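PDB 2VP8: dihydropteroate synthase 2, which probably lacks dihydropteroate synthase activity and a role in folate metabolism, although it appears able to bind the inhibitor dapsone. Local coordinates for residues Ala70-Val75 and Ile108-Gly113; Val75-Asp80 and Ala293-Leu298; Ile216-Asp221 and Ala237-Thr242. One frame throughout, in Å; residues are numbered along the deposited sequence.

Interaction 1 of 3, residues Ala70-Val75 and Ile108-Gly113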
ATOM      1  N   ALA B  70      22.217 -14.099  -6.883  1.00 32.76           N
ATOM      2  CA  ALA B  70      21.076 -13.712  -6.044  1.00 33.18           C
ATOM      3  C   ALA B  70      21.493 -12.661  -5.035  1.00 33.63           C
ATOM      4  O   ALA B  70      20.805 -11.652  -4.860  1.00 33.64           O
ATOM      5  CB  ALA B  70      20.491 -14.918  -5.337  1.00 33.08           C
ATOM      6  N   VAL B  71      22.637 -12.891  -4.392  1.00 34.35           N
ATOM      7  CA  VAL B  71      23.185 -11.923  -3.448  1.00 34.93           C
ATOM      8  C   VAL B  71      23.536 -10.631  -4.175  1.00 35.64           C
ATOM      9  O   VAL B  71      23.084  -9.558  -3.775  1.00 36.16           O
ATOM     10  CB  VAL B  71      24.405 -12.477  -2.678  1.00 34.73           C
ATOM     11  CG1 VAL B  71      25.066 -11.380  -1.836  1.00 33.89           C
ATOM     12  CG2 VAL B  71      23.985 -13.631  -1.805  1.00 33.86           C
ATOM     13  N   HIS B  72      24.310 -10.734  -5.251  1.00 36.26           N
ATOM     14  CA  HIS B  72      24.743  -9.545  -5.972  1.00 37.15           C
ATOM     15  C   HIS B  72      23.564  -8.669  -6.370  1.00 38.17           C
ATOM     16  O   HIS B  72      23.654  -7.444  -6.304  1.00 38.31           O
ATOM     17  CB  HIS B  72      25.546  -9.902  -7.219  1.00 36.71           C
ATOM     18  CG  HIS B  72      26.869 -10.535  -6.934  1.00 36.23           C
ATOM     19  ND1 HIS B  72      27.380 -11.558  -7.703  1.00 35.67           N
ATOM     20  CD2 HIS B  72      27.787 -10.292  -5.970  1.00 36.07           C
ATOM     21  CE1 HIS B  72      28.555 -11.918  -7.222  1.00 36.34           C
ATOM     22  NE2 HIS B  72      28.826 -11.164  -6.172  1.00 36.42           N
ATOM     23  N   ARG B  73      22.467  -9.305  -6.778  1.00 39.10           N
ATOM     24  CA  ARG B  73      21.279  -8.594  -7.223  1.00 40.53           C
ATOM     25  C   ARG B  73      20.600  -7.892  -6.045  1.00 40.29           C
ATOM     26  O   ARG B  73      20.259  -6.711  -6.129  1.00 40.27           O
ATOM     27  CB  ARG B  73      20.315  -9.559  -7.916  1.00 40.46           C
ATOM     28  CG  ARG B  73      19.675  -9.004  -9.180  1.00 42.56           C
ATOM     29  CD  ARG B  73      18.579  -9.921  -9.758  1.00 43.39           C
ATOM     30  NE  ARG B  73      19.063 -11.267 -10.096  1.00 49.42           N
ATOM     31  CZ  ARG B  73      18.766 -12.378  -9.410  1.00 51.42           C
ATOM     32  NH1 ARG B  73      17.976 -12.317  -8.331  1.00 52.01           N
ATOM     33  NH2 ARG B  73      19.257 -13.557  -9.798  1.00 51.36           N
ATOM     34  N   ALA B  74      20.427  -8.614  -4.940  1.00 40.24           N
ATOM     35  CA  ALA B  74      19.786  -8.053  -3.753  1.00 40.31           C
ATOM     36  C   ALA B  74      20.540  -6.843  -3.205  1.00 40.47           C
ATOM     37  O   ALA B  74      19.926  -5.821  -2.854  1.00 41.07           O
ATOM     38  CB  ALA B  74      19.627  -9.116  -2.678  1.00 40.33           C
ATOM     39  N   VAL B  75      21.864  -6.950  -3.133  1.00 39.89           N
ATOM     40  CA  VAL B  75      22.687  -5.825  -2.710  1.00 39.60           C
ATOM     41  C   VAL B  75      22.502  -4.646  -3.661  1.00 39.63           C
ATOM     42  O   VAL B  75      22.275  -3.517  -3.219  1.00 39.91           O
ATOM     43  CB  VAL B  75      24.179  -6.208  -2.635  1.00 39.45           C
ATOM     44  CG1 VAL B  75      25.015  -5.025  -2.199  1.00 39.34           C
ATOM     45  CG2 VAL B  75      24.380  -7.363  -1.677  1.00 39.72           C
ATOM     46  N   ILE B 108      28.267 -18.094   3.610  1.00 37.26           N
ATOM     47  CA  ILE B 108      28.403 -16.933   4.495  1.00 37.25           C
ATOM     48  C   ILE B 108      29.830 -16.395   4.421  1.00 37.25           C
ATOM     49  O   ILE B 108      30.034 -15.188   4.292  1.00 37.22           O
ATOM     50  CB  ILE B 108      28.022 -17.259   5.951  1.00 37.25           C
ATOM     51  CG1 ILE B 108      26.508 -17.468   6.073  1.00 37.92           C
ATOM     52  CG2 ILE B 108      28.459 -16.136   6.888  1.00 37.25           C
ATOM     53  CD1 ILE B 108      26.103 -18.456   7.156  1.00 38.40           C
ATOM     54  N   GLU B 109      30.809 -17.301   4.478  1.00 37.32           N
ATOM     55  CA  GLU B 109      32.217 -16.937   4.325  1.00 37.43           C
ATOM     56  C   GLU B 109      32.448 -16.135   3.057  1.00 37.24           C
ATOM     57  O   GLU B 109      33.094 -15.090   3.103  1.00 37.28           O
ATOM     58  CB  GLU B 109      33.119 -18.169   4.335  1.00 37.25           C
ATOM     59  CG  GLU B 109      33.489 -18.651   5.730  1.00 37.94           C
ATOM     60  CD  GLU B 109      34.502 -19.783   5.720  1.00 38.21           C
ATOM     61  OE1 GLU B 109      34.851 -20.299   4.631  1.00 39.70           O
ATOM     62  OE2 GLU B 109      34.954 -20.161   6.815  1.00 39.83           O
ATOM     63  N   TRP B 110      31.909 -16.623   1.936  1.00 37.12           N
ATOM     64  CA  TRP B 110      32.024 -15.933   0.658  1.00 37.01           C
ATOM     65  C   TRP B 110      31.319 -14.583   0.700  1.00 37.42           C
ATOM     66  O   TRP B 110      31.859 -13.583   0.214  1.00 37.76           O
ATOM     67  CB  TRP B 110      31.465 -16.762  -0.507  1.00 36.43           C
ATOM     68  CG  TRP B 110      31.400 -15.936  -1.762  1.00 36.13           C
ATOM     69  CD1 TRP B 110      32.422 -15.699  -2.641  1.00 35.12           C
ATOM     70  CD2 TRP B 110      30.274 -15.187  -2.248  1.00 35.67           C
ATOM     71  NE1 TRP B 110      31.997 -14.875  -3.650  1.00 34.86           N
ATOM     72  CE2 TRP B 110      30.684 -14.542  -3.436  1.00 35.16           C
ATOM     73  CE3 TRP B 110      28.957 -15.010  -1.801  1.00 35.54           C
ATOM     74  CZ2 TRP B 110      29.826 -13.721  -4.181  1.00 35.21           C
ATOM     75  CZ3 TRP B 110      28.098 -14.199  -2.548  1.00 35.27           C
ATOM     76  CH2 TRP B 110      28.540 -13.565  -3.724  1.00 35.72           C
ATOM     77  N   LEU B 111      30.118 -14.568   1.275  1.00 37.54           N
ATOM     78  CA  LEU B 111      29.283 -13.376   1.297  1.00 37.65           C
ATOM     79  C   LEU B 111      29.988 -12.269   2.062  1.00 37.66           C
ATOM     80  O   LEU B 111      30.069 -11.137   1.587  1.00 37.76           O
ATOM     81  CB  LEU B 111      27.902 -13.715   1.889  1.00 37.83           C
ATOM     82  CG  LEU B 111      26.729 -12.754   2.176  1.00 37.81           C
ATOM     83  CD1 LEU B 111      26.770 -11.421   1.447  1.00 39.47           C
ATOM     84  CD2 LEU B 111      25.428 -13.464   1.886  1.00 37.52           C
ATOM     85  N   ARG B 112      30.526 -12.617   3.229  1.00 37.82           N
ATOM     86  CA  ARG B 112      31.267 -11.680   4.069  1.00 37.84           C
ATOM     87  C   ARG B 112      32.500 -11.158   3.328  1.00 38.17           C
ATOM     88  O   ARG B 112      32.865  -9.986   3.470  1.00 38.55           O
ATOM     89  CB  ARG B 112      31.679 -12.360   5.374  1.00 37.55           C
ATOM     90  CG  ARG B 112      32.409 -11.469   6.376  1.00 37.56           C
ATOM     91  CD  ARG B 112      31.470 -10.918   7.417  1.00 37.44           C
ATOM     92  NE  ARG B 112      30.716  -9.809   6.870  1.00 38.04           N
ATOM     93  CZ  ARG B 112      29.523  -9.403   7.294  1.00 38.95           C
ATOM     94  NH1 ARG B 112      28.896 -10.008   8.298  1.00 36.90           N
ATOM     95  NH2 ARG B 112      28.950  -8.378   6.679  1.00 40.65           N
ATOM     96  N   GLY B 113      33.124 -12.032   2.536  1.00 38.07           N
ATOM     97  CA  GLY B 113      34.298 -11.679   1.746  1.00 37.60           C
ATOM     98  C   GLY B 113      33.975 -10.640   0.694  1.00 37.70           C
ATOM     99  O   GLY B 113      34.720  -9.670   0.529  1.00 37.67           O
TER
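Val71 and Leu111 meet methyl to methyl, with CG1 of Val71 3.7 Å from CD1 of Leu111. The second branches pair as well, though less closely: Val71 CG2 lies 4.0 Å from Leu111 CD2. The two side chains approach at a slant, so that the fork of the valine faces the fork of the leucine. Beside them the six-membered ring of Trp110 presents its edge to helix 65-76. Its CZ3 corner reaches CB of Val71 at 4.1 Å, while the neighbouring CZ2–CH2 bond faces the imidazole of His72, with His72 NE2 3.4 Å from Trp110 CZ2. NE2 and CE1 of the histidine lie near the plane of the indole, at its margin. The two ring planes are inclined at 70° with centroids 5.2 Å apart, an oblique aromatic pair.

Trp110 spans this distance because its CG is anti to the backbone N (chi1 171°), which carries the indole out across the gap between the helices. The separation is wide: the local axes of 70-75 and 108-113 come no closer than 11.8 Å, running broadly parallel at a crossing angle of -39°. No hydrogen bond joins the segments, and the contact grades from buried aliphatic carbons at Val71 and Leu111 to the more exposed His72–Trp110 pair at the outer margin.

Beneath, Val71 and Leu111 both rest on Ile82 of strand 81-85, Val71 also touching Val48 and Leu111 also touching Val84. Tyr115, just past the end of helix 98-114, packs on Val71 and Val75. Helices 65-76 and 98-114 are thus successive members of the outer helical layer of the TIM barrel, straddling the strand that connects them, while Ile108 continues the packing onto helix 127-136.

Interaction 2 of 3, residues Val75-Asp80 and Ala293-Leu298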
ATOM      1  N   VAL B  75      21.864  -6.950  -3.133  1.00 39.89           N
ATOM      2  CA  VAL B  75      22.687  -5.825  -2.710  1.00 39.60           C
ATOM      3  C   VAL B  75      22.502  -4.646  -3.661  1.00 39.63           C
ATOM      4  O   VAL B  75      22.275  -3.517  -3.219  1.00 39.91           O
ATOM      5  CB  VAL B  75      24.179  -6.208  -2.635  1.00 39.45           C
ATOM      6  CG1 VAL B  75      25.015  -5.025  -2.199  1.00 39.34           C
ATOM      7  CG2 VAL B  75      24.380  -7.363  -1.677  1.00 39.72           C
ATOM      8  N   ALA B  76      22.596  -4.926  -4.962  1.00 39.49           N
ATOM      9  CA  ALA B  76      22.461  -3.926  -6.021  1.00 39.17           C
ATOM     10  C   ALA B  76      21.125  -3.187  -5.946  1.00 39.58           C
ATOM     11  O   ALA B  76      21.033  -2.020  -6.320  1.00 39.85           O
ATOM     12  CB  ALA B  76      22.608  -4.587  -7.373  1.00 38.60           C
ATOM     13  N   ASP B  77      20.095  -3.878  -5.470  1.00 39.74           N
ATOM     14  CA  ASP B  77      18.757  -3.329  -5.417  1.00 40.11           C
ATOM     15  C   ASP B  77      18.450  -2.781  -4.032  1.00 40.71           C
ATOM     16  O   ASP B  77      17.319  -2.370  -3.757  1.00 41.08           O
ATOM     17  CB  ASP B  77      17.735  -4.396  -5.815  1.00 40.02           C
ATOM     18  CG  ASP B  77      17.758  -4.704  -7.301  1.00 40.23           C
ATOM     19  OD1 ASP B  77      18.557  -4.090  -8.038  1.00 41.89           O
ATOM     20  OD2 ASP B  77      16.978  -5.566  -7.739  1.00 39.93           O
ATOM     21  N   GLY B  78      19.456  -2.799  -3.158  1.00 40.89           N
ATOM     22  CA  GLY B  78      19.377  -2.127  -1.864  1.00 40.84           C
ATOM     23  C   GLY B  78      18.897  -2.958  -0.693  1.00 40.95           C
ATOM     24  O   GLY B  78      18.287  -2.420   0.241  1.00 40.97           O
ATOM     25  N   ALA B  79      19.163  -4.263  -0.731  1.00 40.91           N
ATOM     26  CA  ALA B  79      18.861  -5.129   0.413  1.00 40.72           C
ATOM     27  C   ALA B  79      19.706  -4.700   1.606  1.00 40.80           C
ATOM     28  O   ALA B  79      20.913  -4.450   1.477  1.00 40.95           O
ATOM     29  CB  ALA B  79      19.125  -6.579   0.081  1.00 40.52           C
ATOM     30  N   ASP B  80      19.069  -4.603   2.765  1.00 40.53           N
ATOM     31  CA  ASP B  80      19.767  -4.169   3.963  1.00 40.38           C
ATOM     32  C   ASP B  80      20.297  -5.373   4.710  1.00 40.25           C
ATOM     33  O   ASP B  80      21.320  -5.293   5.390  1.00 40.03           O
ATOM     34  CB  ASP B  80      18.831  -3.353   4.832  1.00 40.32           C
ATOM     35  CG  ASP B  80      18.394  -2.085   4.155  1.00 40.61           C
ATOM     36  OD1 ASP B  80      19.252  -1.180   3.988  1.00 41.88           O
ATOM     37  OD2 ASP B  80      17.206  -2.003   3.774  1.00 39.17           O
ATOM     38  N   ALA B 293      10.946  -4.372  -6.062  1.00 37.48           N
ATOM     39  CA  ALA B 293       9.536  -3.978  -5.973  1.00 37.28           C
ATOM     40  C   ALA B 293       9.247  -3.454  -4.582  1.00 37.28           C
ATOM     41  O   ALA B 293       8.553  -2.450  -4.407  1.00 36.91           O
ATOM     42  CB  ALA B 293       8.610  -5.136  -6.310  1.00 36.98           C
ATOM     43  N   THR B 294       9.807  -4.137  -3.592  1.00 37.55           N
ATOM     44  CA  THR B 294       9.634  -3.741  -2.203  1.00 37.70           C
ATOM     45  C   THR B 294      10.351  -2.424  -1.946  1.00 37.66           C
ATOM     46  O   THR B 294       9.782  -1.520  -1.323  1.00 37.96           O
ATOM     47  CB  THR B 294      10.121  -4.835  -1.254  1.00 37.72           C
ATOM     48  OG1 THR B 294       9.396  -6.040  -1.535  1.00 38.44           O
ATOM     49  CG2 THR B 294       9.890  -4.436   0.193  1.00 37.93           C
ATOM     50  N   ARG B 295      11.571  -2.287  -2.460  1.00 37.39           N
ATOM     51  CA  ARG B 295      12.307  -1.058  -2.233  1.00 37.28           C
ATOM     52  C   ARG B 295      11.503   0.142  -2.717  1.00 37.66           C
ATOM     53  O   ARG B 295      11.390   1.144  -2.002  1.00 37.70           O
ATOM     54  CB  ARG B 295      13.672  -1.075  -2.898  1.00 37.11           C
ATOM     55  CG  ARG B 295      14.544   0.078  -2.419  1.00 36.40           C
ATOM     56  CD  ARG B 295      15.694   0.341  -3.335  1.00 33.78           C
ATOM     57  NE  ARG B 295      15.248   0.810  -4.639  1.00 33.84           N
ATOM     58  CZ  ARG B 295      15.293   0.088  -5.754  1.00 33.63           C
ATOM     59  NH1 ARG B 295      15.766  -1.157  -5.726  1.00 33.42           N
ATOM     60  NH2 ARG B 295      14.867   0.620  -6.896  1.00 32.12           N
ATOM     61  N   ARG B 296      10.922   0.018  -3.912  1.00 37.60           N
ATOM     62  CA  ARG B 296      10.161   1.105  -4.520  1.00 37.74           C
ATOM     63  C   ARG B 296       8.902   1.474  -3.730  1.00 38.00           C
ATOM     64  O   ARG B 296       8.510   2.636  -3.696  1.00 38.09           O
ATOM     65  CB  ARG B 296       9.863   0.803  -5.984  1.00 37.46           C
ATOM     66  CG  ARG B 296      11.111   0.921  -6.849  1.00 38.39           C
ATOM     67  CD  ARG B 296      10.809   0.904  -8.326  1.00 40.00           C
ATOM     68  NE  ARG B 296      10.352  -0.414  -8.747  1.00 41.81           N
ATOM     69  CZ  ARG B 296      11.114  -1.334  -9.334  1.00 42.82           C
ATOM     70  NH1 ARG B 296      12.396  -1.087  -9.614  1.00 42.17           N
ATOM     71  NH2 ARG B 296      10.574  -2.506  -9.656  1.00 42.91           N
ATOM     72  N   VAL B 297       8.280   0.486  -3.095  1.00 38.47           N
ATOM     73  CA  VAL B 297       7.114   0.732  -2.251  1.00 38.78           C
ATOM     74  C   VAL B 297       7.530   1.513  -1.002  1.00 39.10           C
ATOM     75  O   VAL B 297       6.968   2.565  -0.707  1.00 39.62           O
ATOM     76  CB  VAL B 297       6.405  -0.585  -1.863  1.00 38.81           C
ATOM     77  CG1 VAL B 297       5.466  -0.368  -0.689  1.00 38.26           C
ATOM     78  CG2 VAL B 297       5.649  -1.153  -3.064  1.00 38.25           C
ATOM     79  N   LEU B 298       8.536   1.002  -0.295  1.00 39.00           N
ATOM     80  CA  LEU B 298       9.085   1.643   0.901  1.00 38.60           C
ATOM     81  C   LEU B 298       9.608   3.050   0.651  1.00 38.53           C
ATOM     82  O   LEU B 298       9.553   3.897   1.536  1.00 39.09           O
ATOM     83  CB  LEU B 298      10.209   0.787   1.479  1.00 38.53           C
ATOM     84  CG  LEU B 298       9.807  -0.654   1.767  1.00 38.11           C
ATOM     85  CD1 LEU B 298      10.970  -1.373   2.416  1.00 38.71           C
ATOM     86  CD2 LEU B 298       8.569  -0.704   2.658  1.00 36.82           C
TER
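Arg295 NH1 donates to the main-chain O of Asp77 at 2.8 Å, the one hydrogen bond between 75-80 and 293-298. The N-H...O angle of 155° makes it fairly straight. Asp77 O sits at the edge of the guanidinium, close to its plane, whereas the donor is tilted out of the plane of the carbonyl. The arginine chain extends through chi1 and chi2 and then bends at chi3 (66°), which brings the NH1 edge of the guanidinium to the carbonyl oxygen.

A second partner probably helps to fix how the guanidinium is turned: Arg295 NE forms a salt bridge with Glu299, one helical turn further on. The carboxylate of Asp77 is not the acceptor, as its OD1 stays 4.7 Å from Arg295 NH1. That spacing still permits long-range attraction, probably reinforced by the partial negative charge at the carboxyl end of helix 65-76. Beyond the hydrogen bond the two segments meet by van der Waals touch: Asp77 CB lies 3.8 Å from Arg295 NH1, and Arg295 CD is 3.2 Å from Asp77 O.

Gly78 O accepts from Arg41, which the Arg295 side chain also touches, and Asp80 forms a salt bridge with Arg41. Arg296 forms a salt bridge with Glu269 of the second subunit, so 293-298 also belongs to the dimer contact.

The accepting carbonyl belongs to a Schellman motif. Gly78 takes a positive phi of 93°, its N bonds to Val75 O at 2.9 Å, Ala79 N probably bonds to Ala74 O, and the chain turns from helix 65-76 toward strand 81-85. The contact links the capped C-terminus of helix 65-76 to helix 291-306, neighbours in the outer layer of a TIM barrel whose first and last strands, 43-49 and 285-288, lie side by side.

Interaction 3 of 3, residues Ile216-Asp221 and Ala237-Thr242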
ATOM      1  N   ILE B 216      11.465  -8.219  16.271  1.00 35.84           N
ATOM      2  CA  ILE B 216      10.309  -9.088  16.490  1.00 35.67           C
ATOM      3  C   ILE B 216       9.538  -9.342  15.204  1.00 35.97           C
ATOM      4  O   ILE B 216       9.307  -8.432  14.409  1.00 35.86           O
ATOM      5  CB  ILE B 216       9.359  -8.592  17.617  1.00 35.67           C
ATOM      6  CG1 ILE B 216       8.734  -7.232  17.280  1.00 35.09           C
ATOM      7  CG2 ILE B 216      10.087  -8.575  18.974  1.00 35.17           C
ATOM      8  CD1 ILE B 216       7.494  -6.902  18.105  1.00 35.33           C
ATOM      9  N   ASP B 217       9.157 -10.597  15.010  1.00 36.43           N
ATOM     10  CA  ASP B 217       8.451 -11.022  13.811  1.00 36.96           C
ATOM     11  C   ASP B 217       7.123 -11.677  14.206  1.00 37.22           C
ATOM     12  O   ASP B 217       7.025 -12.901  14.282  1.00 37.10           O
ATOM     13  CB  ASP B 217       9.336 -11.966  12.997  1.00 36.91           C
ATOM     14  CG  ASP B 217       8.636 -12.530  11.787  1.00 37.76           C
ATOM     15  OD1 ASP B 217       7.566 -12.011  11.399  1.00 39.97           O
ATOM     16  OD2 ASP B 217       9.162 -13.502  11.217  1.00 38.75           O
ATOM     17  N   PRO B 218       6.094 -10.850  14.450  1.00 37.70           N
ATOM     18  CA  PRO B 218       4.823 -11.274  15.024  1.00 38.19           C
ATOM     19  C   PRO B 218       3.922 -12.069  14.085  1.00 38.78           C
ATOM     20  O   PRO B 218       3.074 -12.820  14.559  1.00 38.81           O
ATOM     21  CB  PRO B 218       4.144  -9.945  15.378  1.00 38.19           C
ATOM     22  CG  PRO B 218       5.211  -8.900  15.246  1.00 37.80           C
ATOM     23  CD  PRO B 218       6.090  -9.406  14.180  1.00 37.83           C
ATOM     24  N   ALA B 219       4.090 -11.909  12.777  1.00 39.69           N
ATOM     25  CA  ALA B 219       3.175 -12.538  11.827  1.00 40.62           C
ATOM     26  C   ALA B 219       3.854 -13.505  10.859  1.00 41.34           C
ATOM     27  O   ALA B 219       3.434 -13.621   9.703  1.00 41.50           O
ATOM     28  CB  ALA B 219       2.376 -11.470  11.063  1.00 40.44           C
ATOM     29  N   HIS B 220       4.867 -14.226  11.337  1.00 42.31           N
ATOM     30  CA  HIS B 220       5.668 -15.095  10.462  1.00 43.52           C
ATOM     31  C   HIS B 220       4.887 -16.207   9.747  1.00 43.89           C
ATOM     32  O   HIS B 220       3.962 -16.801  10.318  1.00 44.05           O
ATOM     33  CB  HIS B 220       6.855 -15.706  11.207  1.00 43.66           C
ATOM     34  CG  HIS B 220       7.885 -16.291  10.290  1.00 45.38           C
ATOM     35  ND1 HIS B 220       8.976 -15.577   9.841  1.00 46.71           N
ATOM     36  CD2 HIS B 220       7.967 -17.511   9.704  1.00 46.31           C
ATOM     37  CE1 HIS B 220       9.695 -16.336   9.034  1.00 47.19           C
ATOM     38  NE2 HIS B 220       9.103 -17.513   8.932  1.00 47.30           N
ATOM     39  N   ASP B 221       5.280 -16.467   8.495  1.00 44.33           N
ATOM     40  CA  ASP B 221       4.748 -17.560   7.649  1.00 44.61           C
ATOM     41  C   ASP B 221       3.260 -17.475   7.309  1.00 44.80           C
ATOM     42  O   ASP B 221       2.801 -18.148   6.379  1.00 44.84           O
ATOM     43  CB  ASP B 221       5.091 -18.946   8.238  1.00 44.63           C
ATOM     44  N   ALA B 237       0.818  -1.137  13.765  1.00 37.11           N
ATOM     45  CA  ALA B 237       1.032   0.002  14.680  1.00 36.60           C
ATOM     46  C   ALA B 237       1.155  -0.424  16.135  1.00 36.66           C
ATOM     47  O   ALA B 237       2.055   0.038  16.845  1.00 36.10           O
ATOM     48  CB  ALA B 237      -0.073   1.033  14.535  1.00 36.35           C
ATOM     49  N   ASP B 238       0.251  -1.303  16.573  1.00 36.85           N
ATOM     50  CA  ASP B 238       0.306  -1.840  17.933  1.00 37.14           C
ATOM     51  C   ASP B 238       1.598  -2.639  18.155  1.00 37.31           C
ATOM     52  O   ASP B 238       2.276  -2.452  19.166  1.00 37.22           O
ATOM     53  CB  ASP B 238      -0.939  -2.671  18.249  1.00 36.98           C
ATOM     54  CG  ASP B 238      -2.207  -1.835  18.248  1.00 37.71           C
ATOM     55  OD1 ASP B 238      -2.280  -0.864  19.028  1.00 38.64           O
ATOM     56  OD2 ASP B 238      -3.134  -2.136  17.462  1.00 37.99           O
ATOM     57  N   LEU B 239       1.950  -3.496  17.195  1.00 37.50           N
ATOM     58  CA  LEU B 239       3.221  -4.212  17.249  1.00 37.77           C
ATOM     59  C   LEU B 239       4.399  -3.238  17.332  1.00 37.81           C
ATOM     60  O   LEU B 239       5.296  -3.417  18.156  1.00 37.82           O
ATOM     61  CB  LEU B 239       3.402  -5.130  16.033  1.00 38.05           C
ATOM     62  CG  LEU B 239       2.647  -6.459  15.851  1.00 38.51           C
ATOM     63  CD1 LEU B 239       2.391  -7.157  17.185  1.00 37.27           C
ATOM     64  CD2 LEU B 239       1.373  -6.284  15.081  1.00 38.69           C
ATOM     65  N   VAL B 240       4.385  -2.215  16.476  1.00 37.68           N
ATOM     66  CA  VAL B 240       5.449  -1.209  16.418  1.00 37.55           C
ATOM     67  C   VAL B 240       5.565  -0.454  17.739  1.00 37.71           C
ATOM     68  O   VAL B 240       6.661  -0.226  18.232  1.00 37.56           O
ATOM     69  CB  VAL B 240       5.208  -0.214  15.261  1.00 37.60           C
ATOM     70  CG1 VAL B 240       6.228   0.937  15.284  1.00 36.61           C
ATOM     71  CG2 VAL B 240       5.240  -0.944  13.934  1.00 37.09           C
ATOM     72  N   MET B 241       4.415  -0.104  18.311  1.00 38.13           N
ATOM     73  CA  MET B 241       4.332   0.619  19.570  1.00 38.40           C
ATOM     74  C   MET B 241       4.933  -0.121  20.774  1.00 38.22           C
ATOM     75  O   MET B 241       5.143   0.489  21.827  1.00 38.02           O
ATOM     76  CB  MET B 241       2.879   1.000  19.862  1.00 38.95           C
ATOM     77  CG  MET B 241       2.392   2.261  19.137  1.00 40.58           C
ATOM     78  SD  MET B 241       3.412   3.725  19.452  1.00 44.93           S
ATOM     79  CE  MET B 241       3.117   4.032  21.201  1.00 42.97           C
ATOM     80  N   THR B 242       5.208  -1.419  20.623  1.00 38.00           N
ATOM     81  CA  THR B 242       5.904  -2.187  21.666  1.00 37.82           C
ATOM     82  C   THR B 242       7.329  -1.677  21.862  1.00 37.65           C
ATOM     83  O   THR B 242       7.915  -1.853  22.934  1.00 37.66           O
ATOM     84  CB  THR B 242       5.958  -3.706  21.372  1.00 37.89           C
ATOM     85  OG1 THR B 242       6.768  -3.950  20.213  1.00 38.39           O
ATOM     86  CG2 THR B 242       4.562  -4.279  21.163  1.00 37.50           C
TER
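Ile216 turns CG1 into the crowded position between its backbone N and carbonyl carbon (chi1 63°), and with chi2 extended this sends CD1 toward the helix, in van der Waals contact with Thr242 OG1 at 3.7 Å. Leu239, its CG anti to its carbonyl carbon (chi1 -74°), sets CG and CD1 against the ring of Pro218. The setting is a beta-alpha-beta crossover of the TIM barrel, in which the chain leaves strand 214-217, passes through helices 227-234 and 236-241, and returns at strand 247-248 beside it; Ile216 shares backbone hydrogen bonds with Pro245 and Leu247.

The proline ring and the leucine side chain lie alongside one another, pointing opposite ways. Pro218 CG lies 3.6 Å from Leu239 CG, and Pro218 CB is 3.8 Å from Leu239 CD1. This small apolar patch is extended by helix 186-207, where Val193 touches Pro218 and Ile194 touches both Leu239 and Thr242.

Pro218 also occupies the type I turn from Asp217 to His220, which folds the chain away from the helix. Within that turn His220 ND1 donates to Asp217 OD2, although the modelled separation is doubtfully short. His220 is probably a mark of family members that lack dihydropteroate synthase activity.

Leu239 O accepts from both Thr242 N and Thr242 OG1, the hydroxyl lying 2.6 Å away at a C=O...O angle of 168°.

Overall arrangement
Interactions 1 and 2 share Val75 and lie on the same helix, 65-76, which meets helix 98-114 through its flank and helix 291-306 through its capped carboxyl end. They touch directly through the probable Schellman bond from Ala79 N to Ala74 O. Interaction 3 lies on the opposite side of the chain's centre from interaction 1, about 28 Å away between centres, and is nested within the chain loop that interaction 2 closes. Chemistry follows depth: interaction 3 is buried and mostly aliphatic, interaction 1 runs from aliphatic inside to aromatic outside, and interaction 2, at the surface, relies on one charged donor and a backbone carbonyl.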